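Local coordinates for protein dihydrodipicolinate synthase (Bacillus anthracis, PDB 1XKY) that probably catalyses the condensation of pyruvate with aspartate semialdehyde, the step that commits carbon to lysine biosynthesis in bacteria, at residues A[10-15]-A[209-214]; A[110-115]-A[142-147]; A[135-140]-A[165-170]. One frame throughout, in Å; residues are numbered along the deposited sequence.

Contact 1: A[10-15]-A[209-214]; sequences MIDFGT and GAKGIV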
ATOM      1  N   MET A  10      34.051 -16.147 -14.678  1.00 31.90           N
ATOM      2  CA  MET A  10      32.855 -15.418 -14.171  1.00 31.68           C
ATOM      3  C   MET A  10      33.171 -13.925 -13.984  1.00 30.43           C
ATOM      4  O   MET A  10      34.155 -13.557 -13.323  1.00 30.99           O
ATOM      5  CB  MET A  10      32.374 -16.047 -12.858  1.00 32.39           C
ATOM      6  CG  MET A  10      31.213 -15.324 -12.163  1.00 34.65           C
ATOM      7  SD  MET A  10      29.809 -14.880 -13.227  1.00 39.68           S
ATOM      8  CE  MET A  10      29.229 -16.508 -13.748  1.00 38.93           C
ATOM      9  N   ILE A  11      32.335 -13.074 -14.575  1.00 28.35           N
ATOM     10  CA  ILE A  11      32.505 -11.625 -14.467  1.00 26.60           C
ATOM     11  C   ILE A  11      32.304 -11.157 -13.011  1.00 25.13           C
ATOM     12  O   ILE A  11      31.403 -11.623 -12.318  1.00 24.94           O
ATOM     13  CB  ILE A  11      31.563 -10.877 -15.450  1.00 26.39           C
ATOM     14  CG1 ILE A  11      32.000  -9.413 -15.607  1.00 25.96           C
ATOM     15  CG2 ILE A  11      30.091 -10.999 -15.019  1.00 26.51           C
ATOM     16  CD1 ILE A  11      31.389  -8.708 -16.812  1.00 25.27           C
ATOM     17  N   ASP A  12      33.176 -10.270 -12.549  1.00 23.69           N
ATOM     18  CA  ASP A  12      33.150  -9.793 -11.163  1.00 22.65           C
ATOM     19  C   ASP A  12      32.890  -8.288 -11.159  1.00 21.43           C
ATOM     20  O   ASP A  12      33.771  -7.499 -11.491  1.00 21.00           O
ATOM     21  CB  ASP A  12      34.481 -10.112 -10.475  1.00 22.61           C
ATOM     22  CG  ASP A  12      34.530  -9.665  -9.010  1.00 22.91           C
ATOM     23  OD1 ASP A  12      33.507  -9.218  -8.448  1.00 21.21           O
ATOM     24  OD2 ASP A  12      35.618  -9.782  -8.405  1.00 24.13           O
ATOM     25  N   PHE A  13      31.684  -7.896 -10.761  1.00 20.17           N
ATOM     26  CA  PHE A  13      31.317  -6.480 -10.718  1.00 19.15           C
ATOM     27  C   PHE A  13      31.807  -5.778  -9.451  1.00 18.29           C
ATOM     28  O   PHE A  13      31.654  -4.571  -9.333  1.00 18.01           O
ATOM     29  CB  PHE A  13      29.803  -6.307 -10.847  1.00 18.96           C
ATOM     30  CG  PHE A  13      29.232  -6.912 -12.088  1.00 19.36           C
ATOM     31  CD1 PHE A  13      29.715  -6.545 -13.338  1.00 19.82           C
ATOM     32  CD2 PHE A  13      28.206  -7.839 -12.018  1.00 19.76           C
ATOM     33  CE1 PHE A  13      29.188  -7.097 -14.493  1.00 19.73           C
ATOM     34  CE2 PHE A  13      27.675  -8.397 -13.175  1.00 20.14           C
ATOM     35  CZ  PHE A  13      28.162  -8.023 -14.409  1.00 19.64           C
ATOM     36  N   GLY A  14      32.382  -6.533  -8.517  1.00 17.86           N
ATOM     37  CA  GLY A  14      32.858  -5.977  -7.249  1.00 17.74           C
ATOM     38  C   GLY A  14      31.742  -5.627  -6.276  1.00 17.44           C
ATOM     39  O   GLY A  14      30.612  -6.128  -6.395  1.00 17.14           O
ATOM     40  N   THR A  15      32.054  -4.760  -5.314  1.00 17.02           N
ATOM     41  CA  THR A  15      31.121  -4.416  -4.236  1.00 16.96           C
ATOM     42  C   THR A  15      30.338  -3.128  -4.478  1.00 16.78           C
ATOM     43  O   THR A  15      29.276  -2.946  -3.896  1.00 17.33           O
ATOM     44  CB  THR A  15      31.854  -4.279  -2.881  1.00 17.17           C
ATOM     45  OG1 THR A  15      33.029  -3.472  -3.054  1.00 17.06           O
ATOM     46  CG2 THR A  15      32.248  -5.639  -2.343  1.00 17.33           C
ATOM     47  N   GLY A 209      24.029 -11.829   2.830  1.00 16.81           N
ATOM     48  CA  GLY A 209      24.799 -12.493   1.777  1.00 16.49           C
ATOM     49  C   GLY A 209      24.814 -11.831   0.406  1.00 16.28           C
ATOM     50  O   GLY A 209      25.300 -12.424  -0.558  1.00 16.04           O
ATOM     51  N   ALA A 210      24.302 -10.606   0.309  1.00 16.15           N
ATOM     52  CA  ALA A 210      24.408  -9.841  -0.928  1.00 16.04           C
ATOM     53  C   ALA A 210      25.884  -9.536  -1.218  1.00 15.87           C
ATOM     54  O   ALA A 210      26.697  -9.349  -0.299  1.00 15.47           O
ATOM     55  CB  ALA A 210      23.602  -8.561  -0.838  1.00 15.98           C
ATOM     56  N   LYS A 211      26.238  -9.497  -2.494  1.00 15.93           N
ATOM     57  CA  LYS A 211      27.631  -9.253  -2.868  1.00 16.21           C
ATOM     58  C   LYS A 211      28.002  -7.785  -2.690  1.00 15.92           C
ATOM     59  O   LYS A 211      29.165  -7.453  -2.417  1.00 16.38           O
ATOM     60  CB  LYS A 211      27.901  -9.700  -4.305  1.00 16.51           C
ATOM     61  CG  LYS A 211      29.408  -9.723  -4.654  1.00 18.24           C
ATOM     62  CD  LYS A 211      29.670 -10.509  -5.916  1.00 19.18           C
ATOM     63  CE  LYS A 211      31.135 -10.461  -6.310  1.00 20.05           C
ATOM     64  NZ  LYS A 211      31.352 -11.172  -7.608  1.00 19.32           N
ATOM     65  N   GLY A 212      27.019  -6.910  -2.850  1.00 15.53           N
ATOM     66  CA  GLY A 212      27.266  -5.482  -2.817  1.00 15.54           C
ATOM     67  C   GLY A 212      26.068  -4.633  -3.190  1.00 15.67           C
ATOM     68  O   GLY A 212      24.917  -5.001  -2.930  1.00 15.60           O
ATOM     69  N   ILE A 213      26.360  -3.476  -3.771  1.00 15.33           N
ATOM     70  CA  ILE A 213      25.379  -2.434  -4.049  1.00 14.92           C
ATOM     71  C   ILE A 213      25.578  -1.931  -5.464  1.00 14.66           C
ATOM     72  O   ILE A 213      26.699  -1.742  -5.902  1.00 15.09           O
ATOM     73  CB  ILE A 213      25.509  -1.241  -3.050  1.00 14.81           C
ATOM     74  CG1 ILE A 213      24.587  -0.079  -3.450  1.00 14.50           C
ATOM     75  CG2 ILE A 213      26.948  -0.757  -2.984  1.00 14.48           C
ATOM     76  CD1 ILE A 213      23.126  -0.279  -3.198  1.00 13.78           C
ATOM     77  N   VAL A 214      24.475  -1.727  -6.165  1.00 14.54           N
ATOM     78  CA  VAL A 214      24.439  -0.852  -7.315  1.00 14.52           C
ATOM     79  C   VAL A 214      23.925   0.541  -6.926  1.00 14.62           C
ATOM     80  O   VAL A 214      22.776   0.699  -6.580  1.00 13.93           O
ATOM     81  CB  VAL A 214      23.628  -1.472  -8.464  1.00 14.77           C
ATOM     82  CG1 VAL A 214      23.647  -0.595  -9.709  1.00 14.99           C
ATOM     83  CG2 VAL A 214      24.111  -2.878  -8.756  1.00 16.20           C
TER
HETATM   84  O   HOH W   1      34.418 -11.778  -6.541  1.00 48.57           O
HETATM   85  O   HOH W   2      29.860  -9.756  -9.382  1.00 17.68           O

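Contact 2: A[110-115]-A[142-147]; sequences AVMLVA and MLYNVP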
ATOM      1  N   ALA A 110      28.700  -6.410 -20.133  1.00 15.89           N
ATOM      2  CA  ALA A 110      27.473  -7.019 -19.669  1.00 15.55           C
ATOM      3  C   ALA A 110      26.317  -6.095 -19.986  1.00 15.70           C
ATOM      4  O   ALA A 110      26.521  -4.929 -20.366  1.00 15.35           O
ATOM      5  CB  ALA A 110      27.541  -7.258 -18.163  1.00 15.21           C
ATOM      6  N   VAL A 111      25.098  -6.600 -19.810  1.00 15.60           N
ATOM      7  CA  VAL A 111      23.917  -5.766 -19.959  1.00 15.68           C
ATOM      8  C   VAL A 111      23.008  -5.877 -18.733  1.00 15.77           C
ATOM      9  O   VAL A 111      22.976  -6.914 -18.067  1.00 15.38           O
ATOM     10  CB  VAL A 111      23.136  -6.075 -21.268  1.00 15.71           C
ATOM     11  CG1 VAL A 111      23.989  -5.765 -22.482  1.00 15.77           C
ATOM     12  CG2 VAL A 111      22.646  -7.519 -21.297  1.00 16.18           C
ATOM     13  N   MET A 112      22.306  -4.779 -18.442  1.00 15.79           N
ATOM     14  CA  MET A 112      21.303  -4.717 -17.386  1.00 16.29           C
ATOM     15  C   MET A 112      19.927  -4.760 -18.037  1.00 15.55           C
ATOM     16  O   MET A 112      19.648  -3.973 -18.947  1.00 14.61           O
ATOM     17  CB  MET A 112      21.452  -3.416 -16.585  1.00 16.67           C
ATOM     18  CG  MET A 112      20.481  -3.250 -15.415  1.00 18.54           C
ATOM     19  SD  MET A 112      21.039  -4.080 -13.919  1.00 21.67           S
ATOM     20  CE  MET A 112      22.115  -2.843 -13.207  1.00 21.38           C
ATOM     21  N   LEU A 113      19.075  -5.668 -17.555  1.00 15.01           N
ATOM     22  CA  LEU A 113      17.714  -5.837 -18.070  1.00 14.70           C
ATOM     23  C   LEU A 113      16.679  -5.607 -16.960  1.00 14.84           C
ATOM     24  O   LEU A 113      16.541  -6.419 -16.041  1.00 14.93           O
ATOM     25  CB  LEU A 113      17.553  -7.250 -18.654  1.00 14.85           C
ATOM     26  CG  LEU A 113      18.550  -7.675 -19.747  1.00 15.12           C
ATOM     27  CD1 LEU A 113      18.224  -9.081 -20.233  1.00 15.89           C
ATOM     28  CD2 LEU A 113      18.550  -6.711 -20.925  1.00 15.20           C
ATOM     29  N   VAL A 114      15.952  -4.497 -17.064  1.00 14.78           N
ATOM     30  CA  VAL A 114      14.934  -4.126 -16.093  1.00 15.18           C
ATOM     31  C   VAL A 114      13.627  -4.907 -16.299  1.00 14.87           C
ATOM     32  O   VAL A 114      13.278  -5.259 -17.420  1.00 14.42           O
ATOM     33  CB  VAL A 114      14.677  -2.579 -16.139  1.00 15.23           C
ATOM     34  CG1 VAL A 114      13.883  -2.181 -17.389  1.00 15.27           C
ATOM     35  CG2 VAL A 114      14.000  -2.102 -14.866  1.00 16.87           C
ATOM     36  N   ALA A 115      12.921  -5.194 -15.205  1.00 15.19           N
ATOM     37  CA  ALA A 115      11.536  -5.659 -15.296  1.00 15.01           C
ATOM     38  C   ALA A 115      10.737  -4.668 -16.152  1.00 15.05           C
ATOM     39  O   ALA A 115      10.729  -3.469 -15.855  1.00 15.18           O
ATOM     40  CB  ALA A 115      10.920  -5.770 -13.896  1.00 15.42           C
ATOM     41  N   MET A 142      22.645  -9.004 -16.015  1.00 16.62           N
ATOM     42  CA  MET A 142      22.177  -8.664 -14.679  1.00 16.18           C
ATOM     43  C   MET A 142      20.715  -8.239 -14.801  1.00 16.02           C
ATOM     44  O   MET A 142      20.375  -7.340 -15.575  1.00 15.33           O
ATOM     45  CB  MET A 142      23.014  -7.535 -14.065  1.00 16.61           C
ATOM     46  CG  MET A 142      22.575  -7.105 -12.653  1.00 17.49           C
ATOM     47  SD  MET A 142      23.573  -5.776 -11.907  1.00 21.15           S
ATOM     48  CE  MET A 142      25.043  -6.665 -11.438  1.00 22.51           C
ATOM     49  N   LEU A 143      19.855  -8.909 -14.039  1.00 15.76           N
ATOM     50  CA  LEU A 143      18.455  -8.540 -13.939  1.00 15.55           C
ATOM     51  C   LEU A 143      18.300  -7.340 -13.005  1.00 15.60           C
ATOM     52  O   LEU A 143      19.117  -7.124 -12.110  1.00 15.52           O
ATOM     53  CB  LEU A 143      17.644  -9.716 -13.400  1.00 15.63           C
ATOM     54  CG  LEU A 143      17.695 -11.043 -14.147  1.00 15.56           C
ATOM     55  CD1 LEU A 143      16.909 -12.079 -13.365  1.00 16.26           C
ATOM     56  CD2 LEU A 143      17.153 -10.914 -15.555  1.00 16.15           C
ATOM     57  N   TYR A 144      17.239  -6.569 -13.208  1.00 15.88           N
ATOM     58  CA  TYR A 144      16.968  -5.409 -12.375  1.00 15.89           C
ATOM     59  C   TYR A 144      15.515  -5.450 -11.916  1.00 15.62           C
ATOM     60  O   TYR A 144      14.591  -5.237 -12.709  1.00 15.09           O
ATOM     61  CB  TYR A 144      17.303  -4.132 -13.155  1.00 16.38           C
ATOM     62  CG  TYR A 144      17.128  -2.810 -12.428  1.00 16.79           C
ATOM     63  CD1 TYR A 144      16.937  -2.739 -11.046  1.00 18.50           C
ATOM     64  CD2 TYR A 144      17.209  -1.611 -13.138  1.00 18.74           C
ATOM     65  CE1 TYR A 144      16.801  -1.515 -10.403  1.00 20.13           C
ATOM     66  CE2 TYR A 144      17.072  -0.386 -12.504  1.00 19.71           C
ATOM     67  CZ  TYR A 144      16.868  -0.344 -11.140  1.00 20.43           C
ATOM     68  OH  TYR A 144      16.740   0.878 -10.518  1.00 22.37           O
ATOM     69  N   ASN A 145      15.336  -5.755 -10.631  1.00 15.47           N
ATOM     70  CA  ASN A 145      14.026  -5.745  -9.981  1.00 15.10           C
ATOM     71  C   ASN A 145      13.791  -4.367  -9.360  1.00 15.20           C
ATOM     72  O   ASN A 145      14.564  -3.919  -8.503  1.00 14.74           O
ATOM     73  CB  ASN A 145      13.971  -6.828  -8.899  1.00 15.03           C
ATOM     74  CG  ASN A 145      12.622  -6.917  -8.219  1.00 14.96           C
ATOM     75  OD1 ASN A 145      11.583  -7.028  -8.872  1.00 15.79           O
ATOM     76  ND2 ASN A 145      12.630  -6.870  -6.896  1.00 13.01           N
ATOM     77  N   VAL A 146      12.741  -3.692  -9.818  1.00 15.02           N
ATOM     78  CA  VAL A 146      12.460  -2.326  -9.388  1.00 15.49           C
ATOM     79  C   VAL A 146      10.950  -2.045  -9.388  1.00 15.09           C
ATOM     80  O   VAL A 146      10.442  -1.275 -10.219  1.00 14.84           O
ATOM     81  CB  VAL A 146      13.277  -1.307 -10.218  1.00 15.44           C
ATOM     82  CG1 VAL A 146      12.908  -1.355 -11.711  1.00 16.10           C
ATOM     83  CG2 VAL A 146      13.146   0.100  -9.645  1.00 16.09           C
ATOM     84  N   PRO A 147      10.221  -2.694  -8.456  1.00 15.22           N
ATOM     85  CA  PRO A 147       8.767  -2.534  -8.379  1.00 15.35           C
ATOM     86  C   PRO A 147       8.347  -1.092  -8.127  1.00 15.70           C
ATOM     87  O   PRO A 147       7.255  -0.693  -8.521  1.00 16.00           O
ATOM     88  CB  PRO A 147       8.376  -3.444  -7.198  1.00 15.17           C
ATOM     89  CG  PRO A 147       9.622  -3.592  -6.409  1.00 15.38           C
ATOM     90  CD  PRO A 147      10.707  -3.623  -7.416  1.00 15.27           C
TER

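Contact 3: A[135-140]-A[165-170]; sequences ESTPLP and IENIVA. With K (potassium ion), chain F.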
ATOM      1  N   GLU A 135      19.444 -15.031 -24.496  1.00 19.62           N
ATOM      2  CA  GLU A 135      19.777 -15.923 -25.621  1.00 20.73           C
ATOM      3  C   GLU A 135      20.400 -15.208 -26.815  1.00 20.88           C
ATOM      4  O   GLU A 135      21.110 -15.817 -27.610  1.00 20.66           O
ATOM      5  CB  GLU A 135      18.523 -16.650 -26.111  1.00 21.13           C
ATOM      6  CG  GLU A 135      18.205 -17.888 -25.323  1.00 24.26           C
ATOM      7  CD  GLU A 135      16.897 -18.546 -25.716  1.00 27.20           C
ATOM      8  OE1 GLU A 135      16.130 -17.961 -26.517  1.00 29.65           O
ATOM      9  OE2 GLU A 135      16.637 -19.660 -25.204  1.00 30.41           O
ATOM     10  N   SER A 136      20.104 -13.921 -26.946  1.00 21.26           N
ATOM     11  CA  SER A 136      20.519 -13.135 -28.087  1.00 21.60           C
ATOM     12  C   SER A 136      21.948 -12.606 -27.951  1.00 21.23           C
ATOM     13  O   SER A 136      22.486 -12.050 -28.897  1.00 21.52           O
ATOM     14  CB  SER A 136      19.537 -11.971 -28.282  1.00 21.64           C
ATOM     15  OG  SER A 136      19.833 -10.899 -27.411  1.00 21.68           O
ATOM     16  N   THR A 137      22.555 -12.765 -26.775  1.00 20.90           N
ATOM     17  CA  THR A 137      23.892 -12.222 -26.529  1.00 20.83           C
ATOM     18  C   THR A 137      24.780 -13.213 -25.786  1.00 20.44           C
ATOM     19  O   THR A 137      24.305 -13.950 -24.926  1.00 20.22           O
ATOM     20  CB  THR A 137      23.837 -10.880 -25.728  1.00 20.73           C
ATOM     21  OG1 THR A 137      25.137 -10.283 -25.696  1.00 21.26           O
ATOM     22  CG2 THR A 137      23.346 -11.087 -24.299  1.00 21.37           C
ATOM     23  N   PRO A 138      26.084 -13.229 -26.112  1.00 20.44           N
ATOM     24  CA  PRO A 138      27.025 -14.028 -25.333  1.00 20.25           C
ATOM     25  C   PRO A 138      27.413 -13.360 -24.012  1.00 19.74           C
ATOM     26  O   PRO A 138      28.027 -13.993 -23.149  1.00 19.65           O
ATOM     27  CB  PRO A 138      28.237 -14.115 -26.260  1.00 20.51           C
ATOM     28  CG  PRO A 138      28.194 -12.841 -27.015  1.00 20.64           C
ATOM     29  CD  PRO A 138      26.755 -12.539 -27.231  1.00 20.42           C
ATOM     30  N   LEU A 139      27.041 -12.096 -23.855  1.00 19.37           N
ATOM     31  CA  LEU A 139      27.422 -11.318 -22.680  1.00 19.22           C
ATOM     32  C   LEU A 139      26.670 -11.730 -21.425  1.00 18.56           C
ATOM     33  O   LEU A 139      25.527 -12.184 -21.501  1.00 18.19           O
ATOM     34  CB  LEU A 139      27.181  -9.828 -22.931  1.00 19.33           C
ATOM     35  CG  LEU A 139      28.116  -9.129 -23.920  1.00 19.78           C
ATOM     36  CD1 LEU A 139      27.811  -7.644 -23.919  1.00 21.52           C
ATOM     37  CD2 LEU A 139      29.566  -9.378 -23.574  1.00 20.81           C
ATOM     38  N   PRO A 140      27.319 -11.571 -20.256  1.00 18.32           N
ATOM     39  CA  PRO A 140      26.638 -11.717 -18.982  1.00 17.80           C
ATOM     40  C   PRO A 140      25.466 -10.740 -18.828  1.00 17.65           C
ATOM     41  O   PRO A 140      25.505  -9.604 -19.348  1.00 17.49           O
ATOM     42  CB  PRO A 140      27.733 -11.405 -17.954  1.00 17.91           C
ATOM     43  CG  PRO A 140      29.003 -11.606 -18.664  1.00 18.65           C
ATOM     44  CD  PRO A 140      28.749 -11.257 -20.079  1.00 18.26           C
ATOM     45  N   ILE A 165      19.879 -20.014 -16.389  1.00 20.34           N
ATOM     46  CA  ILE A 165      20.346 -19.720 -17.732  1.00 20.24           C
ATOM     47  C   ILE A 165      21.788 -19.246 -17.621  1.00 20.33           C
ATOM     48  O   ILE A 165      22.098 -18.379 -16.796  1.00 19.87           O
ATOM     49  CB  ILE A 165      19.459 -18.687 -18.419  1.00 20.50           C
ATOM     50  CG1 ILE A 165      18.049 -19.280 -18.594  1.00 20.77           C
ATOM     51  CG2 ILE A 165      20.063 -18.263 -19.757  1.00 20.13           C
ATOM     52  CD1 ILE A 165      16.999 -18.281 -18.932  1.00 21.43           C
ATOM     53  N   GLU A 166      22.657 -19.834 -18.443  1.00 20.37           N
ATOM     54  CA  GLU A 166      24.108 -19.718 -18.300  1.00 21.12           C
ATOM     55  C   GLU A 166      24.595 -18.278 -18.104  1.00 20.16           C
ATOM     56  O   GLU A 166      25.342 -18.005 -17.167  1.00 19.85           O
ATOM     57  CB  GLU A 166      24.809 -20.360 -19.504  1.00 21.96           C
ATOM     58  CG  GLU A 166      26.315 -20.247 -19.474  1.00 26.01           C
ATOM     59  CD  GLU A 166      26.991 -21.030 -20.586  1.00 31.37           C
ATOM     60  OE1 GLU A 166      28.076 -21.591 -20.320  1.00 34.90           O
ATOM     61  OE2 GLU A 166      26.447 -21.088 -21.717  1.00 35.89           O
ATOM     62  N   ASN A 167      24.165 -17.360 -18.963  1.00 19.04           N
ATOM     63  CA  ASN A 167      24.698 -15.986 -18.922  1.00 18.49           C
ATOM     64  C   ASN A 167      23.907 -14.981 -18.062  1.00 17.97           C
ATOM     65  O   ASN A 167      24.223 -13.793 -18.067  1.00 18.00           O
ATOM     66  CB  ASN A 167      24.906 -15.440 -20.344  1.00 18.15           C
ATOM     67  CG  ASN A 167      23.619 -15.322 -21.127  1.00 17.21           C
ATOM     68  OD1 ASN A 167      22.685 -16.097 -20.925  1.00 19.00           O
ATOM     69  ND2 ASN A 167      23.568 -14.353 -22.036  1.00 15.33           N
ATOM     70  N   ILE A 168      22.891 -15.442 -17.333  1.00 17.59           N
ATOM     71  CA  ILE A 168      22.203 -14.588 -16.352  1.00 17.31           C
ATOM     72  C   ILE A 168      22.870 -14.824 -14.994  1.00 17.26           C
ATOM     73  O   ILE A 168      22.646 -15.857 -14.343  1.00 17.04           O
ATOM     74  CB  ILE A 168      20.673 -14.836 -16.295  1.00 17.24           C
ATOM     75  CG1 ILE A 168      20.062 -14.671 -17.693  1.00 16.93           C
ATOM     76  CG2 ILE A 168      20.029 -13.856 -15.301  1.00 17.26           C
ATOM     77  CD1 ILE A 168      18.552 -14.831 -17.775  1.00 16.90           C
ATOM     78  N   VAL A 169      23.701 -13.865 -14.589  1.00 16.72           N
ATOM     79  CA  VAL A 169      24.688 -14.068 -13.525  1.00 16.56           C
ATOM     80  C   VAL A 169      24.459 -13.261 -12.243  1.00 15.97           C
ATOM     81  O   VAL A 169      25.113 -13.517 -11.222  1.00 15.60           O
ATOM     82  CB  VAL A 169      26.131 -13.797 -14.048  1.00 16.56           C
ATOM     83  CG1 VAL A 169      26.452 -14.695 -15.227  1.00 17.26           C
ATOM     84  CG2 VAL A 169      26.349 -12.312 -14.430  1.00 16.55           C
ATOM     85  N   ALA A 170      23.541 -12.300 -12.282  1.00 15.49           N
ATOM     86  CA  ALA A 170      23.327 -11.415 -11.138  1.00 15.27           C
ATOM     87  C   ALA A 170      21.982 -10.704 -11.210  1.00 15.40           C
ATOM     88  O   ALA A 170      21.327 -10.701 -12.254  1.00 14.80           O
ATOM     89  CB  ALA A 170      24.456 -10.391 -11.040  1.00 15.38           C
TER
HETATM   90  K     K F1807      23.644 -18.383 -14.485  1.00 17.72           K
HETATM   91  O   HOH W   3      25.366 -17.469 -12.302  1.00 24.73           O
HETATM   92  O   HOH W   4      24.448 -20.874 -14.739  1.00 23.77           O

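Contact 1: A[10-15]-A[209-214]
At the end of the TIM barrel where its strands begin, residues 10-15 meet residues 209-214: the first run across that end and lead into strand 16-19, the second enter the last strand, 212-215, so this contact lies where the first and eighth strands close the ring. An Asx turn at Asp12 organises it. With CG of Asp12 anti to the backbone N (chi1 -179°), OD1 reaches forward along the chain to accept the N-H of Gly14, two residues on, at 2.9 Å, and the same oxygen takes a salt bridge from Lys211 NZ at 3.0 Å. The two donors come from opposite faces of the carboxylate, each well out of its plane, and grip OD1 between them. Aspartate suits the place because its short arm can close the turn and still present a charge to the lysine. Lys211 spans the distance as an extended chain, every torsion from chi1 onward near 180°, its CG passing Gly14 O on the way. A water ties the ammonium group down a second time, accepting from Lys211 NZ at 2.7 Å and from Phe13 N at 2.9 Å. Gly14 follows the turn with a positive phi of 74°, a conformation that a residue without a side chain adopts easily; Gly14 O is hydrogen-bonded to the hydroxyl of Tyr195 in strand 193-196. Gly212, with no side chain, lets its CA approach Thr15 O closely in a CA-H...O contact. Thr15 lays its methyl CG2 beside Lys211 O, while CG2 of Ile213 packs against the carbonyl of Thr15. That carbonyl also takes a backbone bond between the entrances of the first and last strands, from Ile213 N at 3.0 Å and with an N-H...O angle of 161°.

Contact 2: A[110-115]-A[142-147]
Met112 on strand 110-114 lies against Met142 and Tyr144 on strand 141-145, the two parallel strands of a beta-alpha-beta unit whose connecting helix is 123-135. Starting from CB, which passes Met142 O, the Met112 chain runs to CG, set anti to the backbone N (chi1 -178°) and 4.0 Å from Tyr144 CB. It then bends at chi2 and chi3, bringing SD to 3.6 Å from Met142 CG and CE to 3.5 Å from Met142 SD. The sulfur also makes an oblique Met-aromatic contact with Tyr144, 5.2 Å from the ring centroid. A flexible, unbranched methionine can follow this curved path between a second thioether and a phenol ring. Farther along, Val114 lies alongside Tyr144, its CG2 3.7 Å from CD2, and Val146 CG1 sits over the centre of one ring face, pressed tightly against Val114 CG2. Tyr144 also touches Thr55 and Lys172, and Tyr118 of a neighbouring subunit packs on Val114. Leu113 and Leu143 point to the other face of the sheet, against Phe130 of helix 123-135. Of four backbone bonds three are nearly straight, but Tyr144 N meets Leu113 O with an N-H...O angle of 135°, from above the carbonyl plane. The chemistry is thus divided: these bonds satisfy the peptide groups facing each other across the two strands, and polarisable sulfur and hydrocarbon fill the barrel interior around the tyrosine.

Contact 3: A[135-140]-A[165-170]
Asn167 directs its side chain from the type I turn 165-168, which leads into strand 168-173, at the loop 135-140 that joins helix 123-135 to strand 141-145. Its CG lies between the backbone N and the carbonyl carbon (chi1 63°), which carries the amide across to the loop. There ND2 donates to Leu139 O at 3.0 Å, with an N-H...O angle of 150°; the acceptor stands 20° out of the amide plane, so the amide is slightly turned against its partner. The same nitrogen has its strongest partner in Ala134 O, near the end of the helix. Asparagine fits because a short amide offers two N-H groups to neighbouring carbonyls. Thr137 crosses Asn167 at a slant, its methyl CG2 4.0 Å from ND2, while its hydroxyl serves the loop: OG1 accepts from Leu139 N at 3.2 Å, an ST turn, and is hydrogen-bonded to the hydroxyl of Thr104 in helix 93-105. Pro140 lies beside the turn rather than pointing into it. Its CA makes a CH...O contact of 3.3 Å with Asn167 O, and its CB meets CG2 of Val169 at 3.9 Å. The proline ring restricts phi where the loop turns into strand 141-145, and the branched valine offers it a methyl. Behind Asn167, backbone carbonyls turn to a potassium ion: Ile165 O binds it at 2.8 Å and Ile168 O at 2.7 Å, with a longer contact from Glu166 O. Ser163 and two waters complete the site. The ion's neutral ligands imply that it is held by carbonyl and water dipoles, whereas Asn167, facing the loop from the same turn, uses its amide protons to gather carbonyls from the other side.

Overall arrangement
All three contacts belong to one eight-stranded barrel, at different depths. Contact 2 is wholly buried and joins neighbouring strands through a parallel ladder, with one face lining the interior and the other packed on helix 123-135. Contacts 1 and 3 are only partly buried and lie where loops enter strands, so charge, water or a potassium ion enters their chemistry: a salt bridge in contact 1, an amide beside a metal-binding turn in contact 3. Strands 141-145 and 168-173 are neighbours, and Leu143 N lies 2.9 Å from Ala170 O, linking contacts 2 and 3. Residues 10-15 reach both: Phe13 packs on Met142 and Ala110, while Ile11 touches Pro140 and Val169.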